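Local coordinates for protein beta-1,4-galactanase (Thielavia heterothallica, PDB 1HJS) that hydrolyses the beta-1,4-galactosidic linkages of type I arabinogalactans as a family 53 glycoside hydrolase, at residues Gln92-Gly97 and Trp142-Thr147. Residues are numbered along the deposited sequence; the frame is centred on the assembly and turned at random.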
loop_
_atom_site.group_PDB
_atom_site.type_symbol
_atom_site.label_atom_id
_atom_site.label_comp_id
_atom_site.label_asym_id
_atom_site.label_seq_id
_atom_site.Cartn_x
_atom_site.Cartn_y
_atom_site.Cartn_z
ATOM N N GLN A 92 -13.463 2.613 8.009
ATOM C CA GLN A 92 -12.914 3.901 7.586
ATOM C C GLN A 92 -13.357 4.839 8.703
ATOM O O GLN A 92 -14.115 5.790 8.498
ATOM C CB GLN A 92 -13.501 4.342 6.237
ATOM C CG GLN A 92 -13.098 3.477 5.033
ATOM C CD GLN A 92 -11.640 3.645 4.615
ATOM O OE1 GLN A 92 -11.064 4.728 4.741
ATOM N NE2 GLN A 92 -11.048 2.578 4.085
ATOM N N THR A 93 -12.877 4.536 9.903
ATOM C CA THR A 93 -13.233 5.282 11.097
ATOM C C THR A 93 -12.680 6.695 11.140
ATOM O O THR A 93 -11.477 6.922 11.007
ATOM C CB THR A 93 -12.787 4.520 12.352
ATOM O OG1 THR A 93 -13.286 3.175 12.283
ATOM C CG2 THR A 93 -13.336 5.186 13.607
ATOM N N MET A 94 -13.590 7.638 11.336
ATOM C CA MET A 94 -13.263 9.049 11.408
ATOM C C MET A 94 -12.193 9.309 12.465
ATOM O O MET A 94 -12.257 8.778 13.575
ATOM C CB MET A 94 -14.527 9.836 11.772
ATOM C CG MET A 94 -14.380 11.336 11.720
ATOM S SD MET A 94 -14.343 11.891 10.027
ATOM C CE MET A 94 -16.105 11.804 9.608
ATOM N N PRO A 95 -11.177 10.113 12.127
ATOM C CA PRO A 95 -10.142 10.395 13.126
ATOM C C PRO A 95 -10.832 11.120 14.282
ATOM O O PRO A 95 -11.748 11.908 14.056
ATOM C CB PRO A 95 -9.177 11.309 12.375
ATOM C CG PRO A 95 -9.299 10.834 10.956
ATOM C CD PRO A 95 -10.794 10.630 10.802
ATOM N N ALA A 96 -10.408 10.860 15.513
ATOM C CA ALA A 96 -11.033 11.516 16.654
ATOM C C ALA A 96 -10.878 13.028 16.529
ATOM O O ALA A 96 -9.828 13.518 16.127
ATOM C CB ALA A 96 -10.405 11.026 17.953
ATOM N N GLY A 97 -11.935 13.762 16.860
ATOM C CA GLY A 97 -11.871 15.211 16.786
ATOM C C GLY A 97 -12.241 15.824 15.448
ATOM O O GLY A 97 -12.443 17.036 15.360
ATOM N N TRP A 142 -16.014 7.633 7.172
ATOM C CA TRP A 142 -17.417 7.279 7.353
ATOM C C TRP A 142 -18.084 8.057 8.477
ATOM O O TRP A 142 -17.440 8.417 9.461
ATOM C CB TRP A 142 -17.544 5.785 7.653
ATOM C CG TRP A 142 -17.134 4.891 6.539
ATOM C CD1 TRP A 142 -16.778 5.255 5.274
ATOM C CD2 TRP A 142 -17.086 3.461 6.575
ATOM N NE1 TRP A 142 -16.512 4.136 4.514
ATOM C CE2 TRP A 142 -16.695 3.023 5.292
ATOM C CE3 TRP A 142 -17.340 2.506 7.569
ATOM C CZ2 TRP A 142 -16.552 1.668 4.974
ATOM C CZ3 TRP A 142 -17.197 1.155 7.251
ATOM C CH2 TRP A 142 -16.808 0.754 5.965
ATOM N N PRO A 143 -19.400 8.301 8.355
ATOM C CA PRO A 143 -20.254 7.889 7.234
ATOM C C PRO A 143 -20.284 8.939 6.134
ATOM O O PRO A 143 -20.891 8.733 5.083
ATOM C CB PRO A 143 -21.644 7.735 7.868
ATOM C CG PRO A 143 -21.491 8.177 9.322
ATOM C CD PRO A 143 -20.200 8.932 9.414
ATOM N N THR A 144 -19.638 10.071 6.393
ATOM C CA THR A 144 -19.618 11.169 5.437
ATOM C C THR A 144 -19.141 10.753 4.047
ATOM O O THR A 144 -19.754 11.119 3.043
ATOM C CB THR A 144 -18.742 12.322 5.954
ATOM O OG1 THR A 144 -19.079 12.597 7.322
ATOM C CG2 THR A 144 -18.982 13.583 5.118
ATOM N N GLY A 145 -18.054 9.989 3.989
ATOM C CA GLY A 145 -17.525 9.546 2.710
ATOM C C GLY A 145 -17.821 8.087 2.408
ATOM O O GLY A 145 -17.101 7.445 1.645
ATOM N N ARG A 146 -18.886 7.565 3.010
ATOM C CA ARG A 146 -19.293 6.174 2.805
ATOM C C ARG A 146 -20.022 6.005 1.475
ATOM O O ARG A 146 -20.860 6.832 1.119
ATOM C CB ARG A 146 -20.230 5.744 3.940
ATOM C CG ARG A 146 -20.803 4.325 3.810
ATOM C CD ARG A 146 -19.730 3.273 4.055
ATOM N NE ARG A 146 -20.285 1.947 4.348
ATOM C CZ ARG A 146 -20.693 1.071 3.434
ATOM N NH1 ARG A 146 -20.617 1.358 2.139
ATOM N NH2 ARG A 146 -21.173 -0.105 3.820
ATOM N N THR A 147 -19.704 4.947 0.732
ATOM C CA THR A 147 -20.400 4.702 -0.526
ATOM C C THR A 147 -21.839 4.377 -0.109
ATOM O O THR A 147 -22.041 3.732 0.921
ATOM C CB THR A 147 -19.785 3.509 -1.301
ATOM O OG1 THR A 147 -19.602 2.397 -0.418
ATOM C CG2 THR A 147 -18.444 3.893 -1.899
HETATM O O HOH W 1 -16.255 6.887 11.659
#
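Q92 lays its aliphatic stem over one face of the W142 indole. Q92 CB stands 3.4 Å from the centroid of the W142 five-membered ring and only 6° off its normal, a CH-pi contact. Q92 CG continues along the same face, 3.5 Å from W142 NE1. The opposite face carries CD of R146, so the indole lies between two aliphatic stems, for which a broad flat ring is well suited. Because chi1 of Q92 (-67°) sets CG beside the backbone N and the chain bends at chi2, the amide turns off the ring and its NE2 reaches the carbonyls of D88 and N134; glutamine thus offers methylenes to the tryptophan and a donor to the loops beyond. NE1 of W142 donates a hydrogen bond to the A138 carbonyl, which helps hold the rotation of the ring. With an alanine at W142, the methylenes of Q92 and CD of R146 would probably lose the ring that parts them, and the A138 carbonyl this donor.

The backbones are tied as well: W142 N donates to Q92 O at 3.0 Å, and a water bridges M94 N to W142 O. M94, flexible and unbranched, bends at chi2 and chi3, which brings M94 CE to 3.6 Å from W142 O, with T144 OG1, bonded to the S100 carbonyl, next nearest.

In this TIM barrel the contact joins the loop between strand 75-80 and helix 102-122 to the type I turn P143-R146, which links short antiparallel strands 139-140 and 145-146. The Q92 side chain lies about 5 Å from that of E135, the probable proton donor, while M94 and T144 rest on L105 of helix 102-122.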